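Local coordinates for protein predicted ATPase of the ABC class (Vibrio vulnificus, PDB 5D6A) that probably binds and hydrolyses ATP as an ABC-class ATPase and is held here in complex with the ATP analogue AMP-PNP, at residues 106-110 with 169-173; 300-306 with 499-503; 416-422 with 434-438; 464-470 with 519-525. One frame throughout, in Å; residues are numbered along the deposited sequence.

How the contacts relate
The four contacts show how one long chain ties distant segments together within and between its parts. Contact 1 comes first and closes before the rest open, joining helices 92-109 and 155-172 of the N-terminal region; its centre lies about 36 Å from that of contact 2. Contacts 2 and 3, with centres about 25 Å apart, both reach the mixed sheet of the P-loop domain, through strands 301-302 and 421-425. In sequence, contact 3 falls between the two segments of contact 2. Contact 2 ties the nucleotide-binding core to the C-terminal part, within which contact 4 packs, about 26 Å away centre to centre; the segments of contacts 2 and 4 alternate along the chain.

Contact 1: residues 106-110 with 169-173; sequences FAEFA and FIRRS
Phe169, near the end of helix 155-172, turns one face of its ring to Ala110, the first residue beyond helix 92-109. A first torsion of -48° keeps CG beside the backbone N and sends the ring across the gap, where Ala110 CA lies 4.0 Å from the centroid of the Phe169 ring, almost over its centre, in a CH-pi contact. At the rim of that ring, Phe169 CD1 meets Phe109 CB at 3.6 Å. The base of the side chain is used as well: Phe169 CB abuts Phe106 CE2 at 3.6 Å, the two phenylalanines crossing at about a right angle. Ile170 contributes less, its CG1 touching the same Phe106 CE2 at 3.9 Å.

Arg172 follows and covers a face of Phe109. Its CB makes a CH-pi contact with the Phe109 ring, 4.2 Å from the centroid, while the bend at chi3 (65°) folds the guanidinium back over the rim, tilted by 36° from the ring plane. Ser173 finally sets OG at the edge of Phe106, in the plane of the ring and 3.5 Å from CD2. The same hydroxyl donates to Phe169 O at 2.8 Å, which fixes its rotation; Ser173 N binds that oxygen too, so one residue grips it twice.

Beyond the two segments, Phe106 and Ile170 both rest on Leu140 and Phe142 of strand 137-144, and Phe106 and Phe169 reach Ile116. Two helix ends packed together through aromatic side chains, with an antiparallel sheet beneath them, make up a layered alpha/beta arrangement in the N-terminal region.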
loop_
_atom_site.group_PDB
_atom_site.type_symbol
_atom_site.label_atom_id
_atom_site.label_comp_id
_atom_site.label_asym_id
_atom_site.label_seq_id
_atom_site.Cartn_x
_atom_site.Cartn_y
_atom_site.Cartn_z
ATOM N N PHE A 106 12.849 3.499 29.153
ATOM C CA PHE A 106 13.290 4.853 28.848
ATOM C C PHE A 106 12.152 5.655 28.219
ATOM O O PHE A 106 11.995 6.843 28.495
ATOM C CB PHE A 106 14.488 4.817 27.897
ATOM C CG PHE A 106 15.031 6.173 27.554
ATOM C CD1 PHE A 106 14.523 6.889 26.478
ATOM C CD2 PHE A 106 16.054 6.733 28.301
ATOM C CE1 PHE A 106 15.023 8.140 26.157
ATOM C CE2 PHE A 106 16.560 7.984 27.985
ATOM C CZ PHE A 106 16.045 8.689 26.912
ATOM N N ALA A 107 11.370 4.999 27.366
ATOM C CA ALA A 107 10.238 5.651 26.709
ATOM C C ALA A 107 9.158 5.992 27.725
ATOM O O ALA A 107 8.531 7.047 27.646
ATOM C CB ALA A 107 9.668 4.759 25.615
ATOM N N GLU A 108 8.954 5.088 28.681
ATOM C CA GLU A 108 7.947 5.263 29.725
ATOM C C GLU A 108 8.297 6.422 30.656
ATOM O O GLU A 108 7.440 7.252 30.962
ATOM C CB GLU A 108 7.785 3.965 30.527
ATOM C CG GLU A 108 6.675 3.985 31.571
ATOM C CD GLU A 108 5.281 4.137 30.977
ATOM O OE1 GLU A 108 5.125 4.055 29.737
ATOM O OE2 GLU A 108 4.328 4.332 31.764
ATOM N N PHE A 109 9.551 6.483 31.107
ATOM C CA PHE A 109 9.975 7.570 31.990
ATOM C C PHE A 109 9.964 8.905 31.252
ATOM O O PHE A 109 9.828 9.951 31.877
ATOM C CB PHE A 109 11.382 7.346 32.567
ATOM C CG PHE A 109 11.536 6.078 33.359
ATOM C CD1 PHE A 109 10.664 5.775 34.396
ATOM C CD2 PHE A 109 12.605 5.226 33.123
ATOM C CE1 PHE A 109 10.819 4.615 35.138
ATOM C CE2 PHE A 109 12.770 4.068 33.863
ATOM C CZ PHE A 109 11.877 3.762 34.873
ATOM N N ALA A 110 10.094 8.858 29.926
ATOM C CA ALA A 110 10.132 10.069 29.104
ATOM C C ALA A 110 8.796 10.460 28.459
ATOM O O ALA A 110 8.787 11.238 27.504
ATOM C CB ALA A 110 11.201 9.923 28.029
ATOM N N PHE A 169 16.256 10.297 32.830
ATOM C CA PHE A 169 15.735 9.148 32.084
ATOM C C PHE A 169 16.870 8.202 31.703
ATOM O O PHE A 169 16.699 6.985 31.728
ATOM C CB PHE A 169 14.974 9.583 30.829
ATOM C CG PHE A 169 13.973 10.675 31.075
ATOM C CD1 PHE A 169 13.040 10.563 32.099
ATOM C CD2 PHE A 169 13.932 11.792 30.254
ATOM C CE1 PHE A 169 12.115 11.567 32.327
ATOM C CE2 PHE A 169 13.001 12.793 30.469
ATOM C CZ PHE A 169 12.091 12.681 31.506
ATOM N N ILE A 170 18.023 8.771 31.352
ATOM C CA ILE A 170 19.205 7.990 30.987
ATOM C C ILE A 170 19.685 7.161 32.176
ATOM O O ILE A 170 20.135 6.027 32.004
ATOM C CB ILE A 170 20.354 8.895 30.487
ATOM C CG1 ILE A 170 19.970 9.550 29.157
ATOM C CG2 ILE A 170 21.633 8.088 30.304
ATOM C CD1 ILE A 170 20.935 10.618 28.685
ATOM N N ARG A 171 19.586 7.729 33.376
ATOM C CA ARG A 171 20.005 7.025 34.587
ATOM C C ARG A 171 18.987 5.970 35.003
ATOM O O ARG A 171 19.312 4.787 35.079
ATOM C CB ARG A 171 20.247 8.005 35.741
ATOM C CG ARG A 171 21.454 8.906 35.534
ATOM C CD ARG A 171 21.733 9.780 36.747
ATOM N NE ARG A 171 22.899 10.642 36.530
ATOM C CZ ARG A 171 22.855 11.918 36.146
ATOM N NH1 ARG A 171 21.697 12.540 35.951
ATOM N NH2 ARG A 171 23.989 12.589 35.976
ATOM N N ARG A 172 17.757 6.400 35.251
ATOM C CA ARG A 172 16.694 5.488 35.687
ATOM C C ARG A 172 16.517 4.262 34.791
ATOM O O ARG A 172 16.268 3.162 35.283
ATOM C CB ARG A 172 15.366 6.233 35.796
ATOM C CG ARG A 172 15.338 7.303 36.875
ATOM C CD ARG A 172 13.996 8.014 36.883
ATOM N NE ARG A 172 12.904 7.119 37.263
ATOM C CZ ARG A 172 11.612 7.429 37.188
ATOM N NH1 ARG A 172 11.226 8.613 36.720
ATOM N NH2 ARG A 172 10.697 6.543 37.566
ATOM N N SER A 173 16.651 4.451 33.483
ATOM C CA SER A 173 16.484 3.348 32.538
ATOM C C SER A 173 17.658 2.370 32.555
ATOM O O SER A 173 17.538 1.257 32.052
ATOM C CB SER A 173 16.292 3.881 31.115
ATOM O OG SER A 173 17.465 4.527 30.654
#

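Contact 2: residues 300-306 with 499-503; sequences AMKIRAE and ALEQL
Residues 300-306 and 499-502 run in nearly opposite directions, 161° apart end to end, with Lys302 facing Gln502 and Glu306 facing Ala499. The second segment is irregular and folds into a type I turn from Leu500 to Leu503, and side chains, not paired strands, bridge the gap. The extended Gln502 uses both ends of its amide: NE2 donates to Ala300 O at 3.1 Å, and OE1 accepts from Lys302 N at 3.2 Å, the latter N-H...O angle being 163°. Both donors stand above the carbonyl planes they address. Gln502 NE2 has a further partner in Glu279 O. Strand 301-302 is an outermost strand of the mixed sheet in the P-loop domain, so the glutamine joins the C-terminal part to the margin of the nucleotide-binding core, and the side chain of Lys302 lies about 8 Å from a bound AMP-PNP.

Glu501 shares its carboxylate between two cations. Lys302 NZ meets Glu501 OE2 at 2.9 Å on the syn side but out of the carboxylate plane, and Arg304 NH2 lies 3.6 Å from Glu501 OE1 in a longer salt bridge. Glu306 CD packs on Ala499 CB, one water joins Glu306 OE1 to Ala499 N, and Glu306 OE2 pairs with Arg565.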
loop_
_atom_site.group_PDB
_atom_site.type_symbol
_atom_site.label_atom_id
_atom_site.label_comp_id
_atom_site.label_asym_id
_atom_site.label_seq_id
_atom_site.Cartn_x
_atom_site.Cartn_y
_atom_site.Cartn_z
ATOM N N ALA A 300 11.616 -18.156 6.776
ATOM C CA ALA A 300 10.313 -18.323 6.118
ATOM C C ALA A 300 9.873 -17.057 5.382
ATOM O O ALA A 300 9.811 -15.977 5.972
ATOM C CB ALA A 300 9.260 -18.737 7.131
HETATM N N MSE A 301 9.566 -17.205 4.092
HETATM C CA MSE A 301 9.151 -16.083 3.248
HETATM C C MSE A 301 7.778 -16.293 2.690
HETATM O O MSE A 301 7.511 -17.309 2.051
HETATM C CB MSE A 301 10.133 -15.959 2.080
HETATM C CG MSE A 301 9.711 -14.938 1.015
HETATM SE SE MSE A 301 9.642 -13.103 1.742
HETATM C CE MSE A 301 11.567 -12.890 2.084
ATOM N N LYS A 302 6.891 -15.330 2.915
ATOM C CA LYS A 302 5.548 -15.413 2.371
ATOM C C LYS A 302 5.566 -14.779 1.001
ATOM O O LYS A 302 5.976 -13.632 0.841
ATOM C CB LYS A 302 4.519 -14.724 3.268
ATOM C CG LYS A 302 3.089 -14.847 2.750
ATOM C CD LYS A 302 2.082 -14.531 3.842
ATOM C CE LYS A 302 0.636 -14.731 3.402
ATOM N NZ LYS A 302 0.197 -13.779 2.343
ATOM N N ILE A 303 5.134 -15.543 0.008
ATOM C CA ILE A 303 5.105 -15.053 -1.353
ATOM C C ILE A 303 3.660 -14.877 -1.794
ATOM O O ILE A 303 2.778 -15.637 -1.400
ATOM C CB ILE A 303 5.876 -15.985 -2.316
ATOM C CG1 ILE A 303 5.229 -17.371 -2.394
ATOM C CG2 ILE A 303 7.327 -16.118 -1.872
ATOM C CD1 ILE A 303 5.943 -18.319 -3.334
ATOM N N ARG A 304 3.438 -13.846 -2.598
ATOM C CA ARG A 304 2.122 -13.522 -3.117
ATOM C C ARG A 304 2.309 -12.933 -4.502
ATOM O O ARG A 304 3.435 -12.848 -4.999
ATOM C CB ARG A 304 1.418 -12.516 -2.201
ATOM C CG ARG A 304 2.166 -11.201 -2.018
ATOM C CD ARG A 304 1.421 -10.261 -1.086
ATOM N NE ARG A 304 0.105 -9.897 -1.609
ATOM C CZ ARG A 304 -0.802 -9.188 -0.940
ATOM N NH1 ARG A 304 -1.971 -8.915 -1.504
ATOM N NH2 ARG A 304 -0.554 -8.756 0.295
ATOM N N ALA A 305 1.212 -12.524 -5.125
ATOM C CA ALA A 305 1.285 -11.937 -6.451
ATOM C C ALA A 305 1.555 -10.439 -6.358
ATOM O O ALA A 305 0.963 -9.743 -5.536
ATOM C CB ALA A 305 -0.006 -12.194 -7.209
ATOM N N GLU A 306 2.481 -9.965 -7.185
ATOM C CA GLU A 306 2.808 -8.544 -7.284
ATOM C C GLU A 306 2.502 -8.058 -8.681
ATOM O O GLU A 306 2.707 -8.769 -9.661
ATOM C CB GLU A 306 4.274 -8.256 -6.960
ATOM C CG GLU A 306 4.536 -7.906 -5.511
ATOM C CD GLU A 306 5.992 -7.556 -5.252
ATOM O OE1 GLU A 306 6.294 -6.361 -5.030
ATOM O OE2 GLU A 306 6.842 -8.469 -5.303
ATOM N N ALA A 499 4.636 -5.364 -0.818
ATOM C CA ALA A 499 4.407 -6.810 -0.853
ATOM C C ALA A 499 5.061 -7.551 0.308
ATOM O O ALA A 499 4.569 -8.595 0.729
ATOM C CB ALA A 499 4.882 -7.388 -2.175
ATOM N N LEU A 500 6.169 -7.018 0.814
ATOM C CA LEU A 500 6.874 -7.632 1.929
ATOM C C LEU A 500 6.106 -7.301 3.200
ATOM O O LEU A 500 6.498 -6.423 3.970
ATOM C CB LEU A 500 8.309 -7.099 2.012
ATOM C CG LEU A 500 9.153 -7.206 0.737
ATOM C CD1 LEU A 500 10.542 -6.636 0.979
ATOM C CD2 LEU A 500 9.244 -8.641 0.248
ATOM N N GLU A 501 5.003 -8.014 3.409
ATOM C CA GLU A 501 4.140 -7.769 4.564
ATOM C C GLU A 501 4.700 -8.304 5.876
ATOM O O GLU A 501 4.217 -7.948 6.945
ATOM C CB GLU A 501 2.729 -8.311 4.317
ATOM C CG GLU A 501 2.616 -9.820 4.145
ATOM C CD GLU A 501 1.185 -10.259 3.881
ATOM O OE1 GLU A 501 0.314 -9.381 3.685
ATOM O OE2 GLU A 501 0.928 -11.480 3.864
ATOM N N GLN A 502 5.709 -9.163 5.795
ATOM C CA GLN A 502 6.343 -9.697 6.997
ATOM C C GLN A 502 7.171 -8.646 7.734
ATOM O O GLN A 502 7.392 -8.779 8.934
ATOM C CB GLN A 502 7.213 -10.907 6.665
ATOM C CG GLN A 502 6.433 -12.190 6.441
ATOM C CD GLN A 502 7.333 -13.340 6.045
ATOM O OE1 GLN A 502 8.029 -13.266 5.040
ATOM N NE2 GLN A 502 7.305 -14.418 6.817
ATOM N N LEU A 503 7.634 -7.613 7.023
ATOM C CA LEU A 503 8.419 -6.551 7.662
ATOM C C LEU A 503 7.639 -5.954 8.817
ATOM O O LEU A 503 6.427 -5.765 8.722
ATOM C CB LEU A 503 8.808 -5.454 6.670
ATOM C CG LEU A 503 9.911 -5.792 5.665
ATOM C CD1 LEU A 503 10.128 -4.638 4.696
ATOM C CD2 LEU A 503 11.207 -6.129 6.385
HETATM O O HOH W 1 6.675 -4.733 -2.559
#

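Contact 3: residues 416-422 with 434-438; sequences LDVADNV and TEKAK
Thr434 turns its OG1 toward Val422 with a first torsion of -54°, which places the hydroxyl beside its own backbone N and leaves CG2 anti to that nitrogen. Lys438, one helical turn later, bends at chi2 (-59°) and then runs straight, carrying its ammonium group back to Ala419. The two branches of the threonine do different work. OG1 accepts from Val422 N at 2.9 Å, in a bond close to straight (166°), while the CG2 methyl rests against Asp420 O at 3.4 Å. The hydroxyl is also hydrogen-bonded to Asp432 OD1, so two bonds fix its rotation.

Lys438 NZ donates to Ala419 O at 2.7 Å, nearly along the C=O axis. Of the backbone carbonyls gathered near this ammonium group, Ala419 O is the bonded one, with Leu416 O and Asp417 O standing farther off. Beside these polar links, Val422 CG2 meets Ala437 CB at 4.0 Å.

Thr434 is the first residue of helix 434-443, which follows strand 430-432, itself antiparallel to strand 421-425. The helix therefore packs back against the entrance to strand 421-425 in the P-loop domain. On its other side in the sheet this strand pairs with strand 260-264, where Val264 touches Val422 and Leu262 touches Leu416, and Leu379 of the second subunit packs against Leu416 and Ala437.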
loop_
_atom_site.group_PDB
_atom_site.type_symbol
_atom_site.label_atom_id
_atom_site.label_comp_id
_atom_site.label_asym_id
_atom_site.label_seq_id
_atom_site.Cartn_x
_atom_site.Cartn_y
_atom_site.Cartn_z
ATOM N N LEU A 416 -4.015 -31.724 -2.196
ATOM C CA LEU A 416 -4.234 -32.737 -1.155
ATOM C C LEU A 416 -3.442 -34.017 -1.396
ATOM O O LEU A 416 -3.117 -34.744 -0.454
ATOM C CB LEU A 416 -5.721 -33.095 -1.066
ATOM C CG LEU A 416 -6.697 -31.980 -0.697
ATOM C CD1 LEU A 416 -8.126 -32.500 -0.774
ATOM C CD2 LEU A 416 -6.390 -31.425 0.685
ATOM N N ASP A 417 -3.140 -34.284 -2.662
ATOM C CA ASP A 417 -2.417 -35.486 -3.046
ATOM C C ASP A 417 -0.961 -35.473 -2.570
ATOM O O ASP A 417 -0.494 -36.442 -1.968
ATOM C CB ASP A 417 -2.483 -35.650 -4.569
ATOM C CG ASP A 417 -2.041 -37.025 -5.039
ATOM O OD1 ASP A 417 -1.879 -37.940 -4.203
ATOM O OD2 ASP A 417 -1.876 -37.193 -6.265
ATOM N N VAL A 418 -0.260 -34.370 -2.820
ATOM C CA VAL A 418 1.162 -34.262 -2.459
ATOM C C VAL A 418 1.431 -33.760 -1.026
ATOM O O VAL A 418 2.571 -33.788 -0.565
ATOM C CB VAL A 418 1.918 -33.359 -3.470
ATOM C CG1 VAL A 418 1.522 -31.893 -3.305
ATOM C CG2 VAL A 418 3.427 -33.523 -3.327
ATOM N N ALA A 419 0.394 -33.317 -0.320
ATOM C CA ALA A 419 0.568 -32.793 1.040
ATOM C C ALA A 419 0.925 -33.877 2.054
ATOM O O ALA A 419 0.451 -35.002 1.953
ATOM C CB ALA A 419 -0.691 -32.066 1.486
ATOM N N ASP A 420 1.766 -33.523 3.028
ATOM C CA ASP A 420 2.159 -34.450 4.092
ATOM C C ASP A 420 1.110 -34.408 5.192
ATOM O O ASP A 420 0.647 -35.450 5.657
ATOM C CB ASP A 420 3.519 -34.084 4.699
ATOM C CG ASP A 420 4.631 -34.025 3.672
ATOM O OD1 ASP A 420 4.489 -33.277 2.683
ATOM O OD2 ASP A 420 5.669 -34.693 3.875
ATOM N N ASN A 421 0.759 -33.195 5.621
ATOM C CA ASN A 421 -0.247 -32.996 6.664
ATOM C C ASN A 421 -1.295 -31.965 6.246
ATOM O O ASN A 421 -0.990 -31.022 5.514
ATOM C CB ASN A 421 0.410 -32.559 7.976
ATOM C CG ASN A 421 1.469 -33.534 8.450
ATOM O OD1 ASN A 421 2.415 -33.838 7.726
ATOM N ND2 ASN A 421 1.333 -34.004 9.683
ATOM N N VAL A 422 -2.529 -32.152 6.715
ATOM C CA VAL A 422 -3.628 -31.242 6.392
ATOM C C VAL A 422 -4.370 -30.824 7.662
ATOM O O VAL A 422 -4.901 -31.664 8.387
ATOM C CB VAL A 422 -4.621 -31.886 5.407
ATOM C CG1 VAL A 422 -5.726 -30.903 5.047
ATOM C CG2 VAL A 422 -3.897 -32.348 4.152
ATOM N N THR A 434 -5.671 -35.166 8.006
ATOM C CA THR A 434 -4.781 -35.800 7.037
ATOM C C THR A 434 -5.324 -37.166 6.602
ATOM O O THR A 434 -5.280 -37.502 5.420
ATOM C CB THR A 434 -3.357 -35.978 7.610
ATOM O OG1 THR A 434 -2.867 -34.718 8.087
ATOM C CG2 THR A 434 -2.409 -36.518 6.550
ATOM N N GLU A 435 -5.835 -37.941 7.559
ATOM C CA GLU A 435 -6.397 -39.269 7.267
ATOM C C GLU A 435 -7.579 -39.199 6.304
ATOM O O GLU A 435 -7.585 -39.881 5.280
ATOM C CB GLU A 435 -6.826 -39.975 8.559
ATOM C CG GLU A 435 -5.676 -40.490 9.416
ATOM C CD GLU A 435 -4.975 -41.700 8.814
ATOM O OE1 GLU A 435 -5.603 -42.434 8.020
ATOM O OE2 GLU A 435 -3.796 -41.933 9.160
ATOM N N LYS A 436 -8.571 -38.375 6.634
ATOM C CA LYS A 436 -9.756 -38.234 5.787
ATOM C C LYS A 436 -9.392 -37.595 4.453
ATOM O O LYS A 436 -10.040 -37.858 3.441
ATOM C CB LYS A 436 -10.838 -37.393 6.477
ATOM C CG LYS A 436 -11.246 -37.886 7.858
ATOM C CD LYS A 436 -11.734 -39.326 7.852
ATOM C CE LYS A 436 -12.101 -39.774 9.256
ATOM N NZ LYS A 436 -12.518 -41.202 9.298
ATOM N N ALA A 437 -8.356 -36.757 4.461
ATOM C CA ALA A 437 -7.899 -36.094 3.240
ATOM C C ALA A 437 -7.401 -37.109 2.212
ATOM O O ALA A 437 -7.644 -36.953 1.017
ATOM C CB ALA A 437 -6.809 -35.081 3.556
ATOM N N LYS A 438 -6.706 -38.144 2.682
ATOM C CA LYS A 438 -6.189 -39.186 1.795
ATOM C C LYS A 438 -7.328 -40.043 1.241
ATOM O O LYS A 438 -7.274 -40.486 0.094
ATOM C CB LYS A 438 -5.172 -40.074 2.525
ATOM C CG LYS A 438 -3.978 -39.335 3.122
ATOM C CD LYS A 438 -3.167 -38.578 2.078
ATOM C CE LYS A 438 -2.003 -37.827 2.710
ATOM N NZ LYS A 438 -1.236 -37.036 1.709
#

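Contact 4: residues 464-470 with 519-525; sequences LHCSALM and LAQHAGW
Trp525 lies against Leu464 and His465 over most of its length. A first torsion of -65° swings CG beside the backbone N, and the indole turns a face to the other segment. Its CB begins 3.8 Å from Leu464 O. Farther out, CD2 lies by His465 CA at 3.8 Å, CE3 passes Leu464 C at 3.4 Å, and CZ3 lies beside the backbone N of His465. CE2 and CZ2 face His465 CG. At the far end CH2 meets His465 CB at 3.7 Å; that CB sits 3.6 Å from the centroid of the six-membered ring, only 5° off its normal, in a CH-pi contact. The pyrrole side, with NE1, lies by the imidazole, the two planes inclined at 45° as an oblique pair. Arg572 adds a cation-pi contact to Trp525.

A CA-H...O contact and apolar side chains make up much of the rest. Ala520 CA points its hydrogen at Cys466 O from 3.3 Å, and Cys466 CB rests by Leu519 O. Leu519 CD1 touches Leu464 CD2 at 4.1 Å, the side chains crossing at about a right angle, whereas Leu469 lies alongside Leu519, pointing the same way. Ala520 CB packs against Leu469 CB. The selenomethionine Met470 brings its terminal methyl CE beside the Gln521 amide and Ala520 O.

Strand 463-465 is the middle strand of a small antiparallel sheet, flanked by strands 525-526 and 571-572. The type I turn from Leu519 to His522 leads the chain from helix 506-519 toward edge strand 525-526, a helix-to-strand connection in the C-terminal part.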
loop_
_atom_site.group_PDB
_atom_site.type_symbol
_atom_site.label_atom_id
_atom_site.label_comp_id
_atom_site.label_asym_id
_atom_site.label_seq_id
_atom_site.Cartn_x
_atom_site.Cartn_y
_atom_site.Cartn_z
ATOM N N LEU A 464 25.820 -9.837 -8.243
ATOM C CA LEU A 464 25.358 -8.462 -8.055
ATOM C C LEU A 464 26.485 -7.485 -8.371
ATOM O O LEU A 464 27.631 -7.716 -7.990
ATOM C CB LEU A 464 24.898 -8.248 -6.611
ATOM C CG LEU A 464 24.446 -6.834 -6.220
ATOM C CD1 LEU A 464 23.236 -6.392 -7.031
ATOM C CD2 LEU A 464 24.136 -6.773 -4.733
ATOM N N HIS A 465 26.158 -6.395 -9.063
ATOM C CA HIS A 465 27.151 -5.374 -9.389
ATOM C C HIS A 465 27.200 -4.405 -8.206
ATOM O O HIS A 465 26.608 -3.325 -8.253
ATOM C CB HIS A 465 26.772 -4.615 -10.663
ATOM C CG HIS A 465 27.901 -3.831 -11.259
ATOM N ND1 HIS A 465 28.144 -3.783 -12.615
ATOM C CD2 HIS A 465 28.896 -3.124 -10.676
ATOM C CE1 HIS A 465 29.210 -3.039 -12.845
ATOM N NE2 HIS A 465 29.689 -2.632 -11.684
ATOM N N CYS A 466 27.906 -4.793 -7.148
ATOM C CA CYS A 466 28.009 -3.977 -5.931
ATOM C C CYS A 466 28.433 -2.522 -6.162
ATOM O O CYS A 466 27.938 -1.622 -5.491
ATOM C CB CYS A 466 28.969 -4.628 -4.939
ATOM S SG CYS A 466 28.440 -6.256 -4.371
ATOM N N SER A 467 29.338 -2.295 -7.108
ATOM C CA SER A 467 29.823 -0.941 -7.387
ATOM C C SER A 467 28.797 -0.049 -8.103
ATOM O O SER A 467 28.897 1.177 -8.043
ATOM C CB SER A 467 31.110 -0.996 -8.209
ATOM O OG SER A 467 30.884 -1.554 -9.487
ATOM N N ALA A 468 27.826 -0.655 -8.784
ATOM C CA ALA A 468 26.798 0.113 -9.492
ATOM C C ALA A 468 25.882 0.851 -8.508
ATOM O O ALA A 468 25.229 1.830 -8.874
ATOM C CB ALA A 468 25.984 -0.796 -10.402
ATOM N N LEU A 469 25.837 0.369 -7.266
ATOM C CA LEU A 469 25.034 0.997 -6.215
ATOM C C LEU A 469 25.625 2.347 -5.821
ATOM O O LEU A 469 24.897 3.267 -5.447
ATOM C CB LEU A 469 24.950 0.087 -4.989
ATOM C CG LEU A 469 24.180 -1.225 -5.166
ATOM C CD1 LEU A 469 24.430 -2.171 -4.002
ATOM C CD2 LEU A 469 22.695 -0.951 -5.335
HETATM N N MSE A 470 26.950 2.453 -5.910
HETATM C CA MSE A 470 27.664 3.692 -5.588
HETATM C C MSE A 470 27.253 4.787 -6.537
HETATM O O MSE A 470 27.109 5.942 -6.135
HETATM C CB MSE A 470 29.171 3.433 -5.681
HETATM C CG MSE A 470 30.036 4.655 -5.388
HETATM SE SE MSE A 470 29.738 5.297 -3.554
HETATM C CE MSE A 470 30.977 4.090 -2.614
ATOM N N LEU A 519 27.442 -2.360 0.559
ATOM C CA LEU A 519 27.685 -3.149 -0.645
ATOM C C LEU A 519 28.334 -2.260 -1.700
ATOM O O LEU A 519 29.193 -2.706 -2.453
ATOM C CB LEU A 519 26.380 -3.734 -1.193
ATOM C CG LEU A 519 25.619 -4.741 -0.321
ATOM C CD1 LEU A 519 24.285 -5.090 -0.964
ATOM C CD2 LEU A 519 26.440 -5.998 -0.069
ATOM N N ALA A 520 27.925 -0.993 -1.723
ATOM C CA ALA A 520 28.444 -0.014 -2.678
ATOM C C ALA A 520 29.934 0.289 -2.519
ATOM O O ALA A 520 30.560 0.792 -3.450
ATOM C CB ALA A 520 27.647 1.278 -2.575
ATOM N N GLN A 521 30.497 -0.017 -1.352
ATOM C CA GLN A 521 31.908 0.250 -1.077
ATOM C C GLN A 521 32.849 -0.772 -1.714
ATOM O O GLN A 521 34.055 -0.544 -1.771
ATOM C CB GLN A 521 32.151 0.264 0.436
ATOM C CG GLN A 521 31.246 1.204 1.223
ATOM C CD GLN A 521 31.424 2.669 0.859
ATOM O OE1 GLN A 521 32.514 3.104 0.508
ATOM N NE2 GLN A 521 30.350 3.440 0.973
ATOM N N HIS A 522 32.303 -1.890 -2.193
ATOM C CA HIS A 522 33.119 -2.960 -2.781
ATOM C C HIS A 522 33.481 -2.745 -4.248
ATOM O O HIS A 522 32.704 -2.180 -5.022
ATOM C CB HIS A 522 32.446 -4.313 -2.568
ATOM C CG HIS A 522 32.403 -4.728 -1.132
ATOM N ND1 HIS A 522 31.419 -4.307 -0.264
ATOM C CD2 HIS A 522 33.238 -5.507 -0.406
ATOM C CE1 HIS A 522 31.643 -4.818 0.933
ATOM N NE2 HIS A 522 32.742 -5.549 0.875
ATOM N N ALA A 523 34.672 -3.232 -4.602
ATOM C CA ALA A 523 35.272 -3.081 -5.935
ATOM C C ALA A 523 34.368 -3.322 -7.150
ATOM O O ALA A 523 34.254 -2.444 -8.011
ATOM C CB ALA A 523 36.518 -3.957 -6.039
ATOM N N GLY A 524 33.751 -4.499 -7.243
ATOM C CA GLY A 524 32.909 -4.798 -8.404
ATOM C C GLY A 524 31.786 -5.787 -8.166
ATOM O O GLY A 524 30.954 -5.595 -7.281
ATOM N N TRP A 525 31.758 -6.843 -8.974
ATOM C CA TRP A 525 30.720 -7.863 -8.869
ATOM C C TRP A 525 30.996 -8.873 -7.765
ATOM O O TRP A 525 32.149 -9.162 -7.446
ATOM C CB TRP A 525 30.592 -8.627 -10.186
ATOM C CG TRP A 525 30.112 -7.813 -11.337
ATOM C CD1 TRP A 525 30.856 -6.996 -12.132
ATOM C CD2 TRP A 525 28.776 -7.764 -11.849
ATOM N NE1 TRP A 525 30.065 -6.427 -13.100
ATOM C CE2 TRP A 525 28.784 -6.885 -12.953
ATOM C CE3 TRP A 525 27.572 -8.375 -11.481
ATOM C CZ2 TRP A 525 27.634 -6.601 -13.692
ATOM C CZ3 TRP A 525 26.429 -8.089 -12.213
ATOM C CH2 TRP A 525 26.469 -7.209 -13.308
#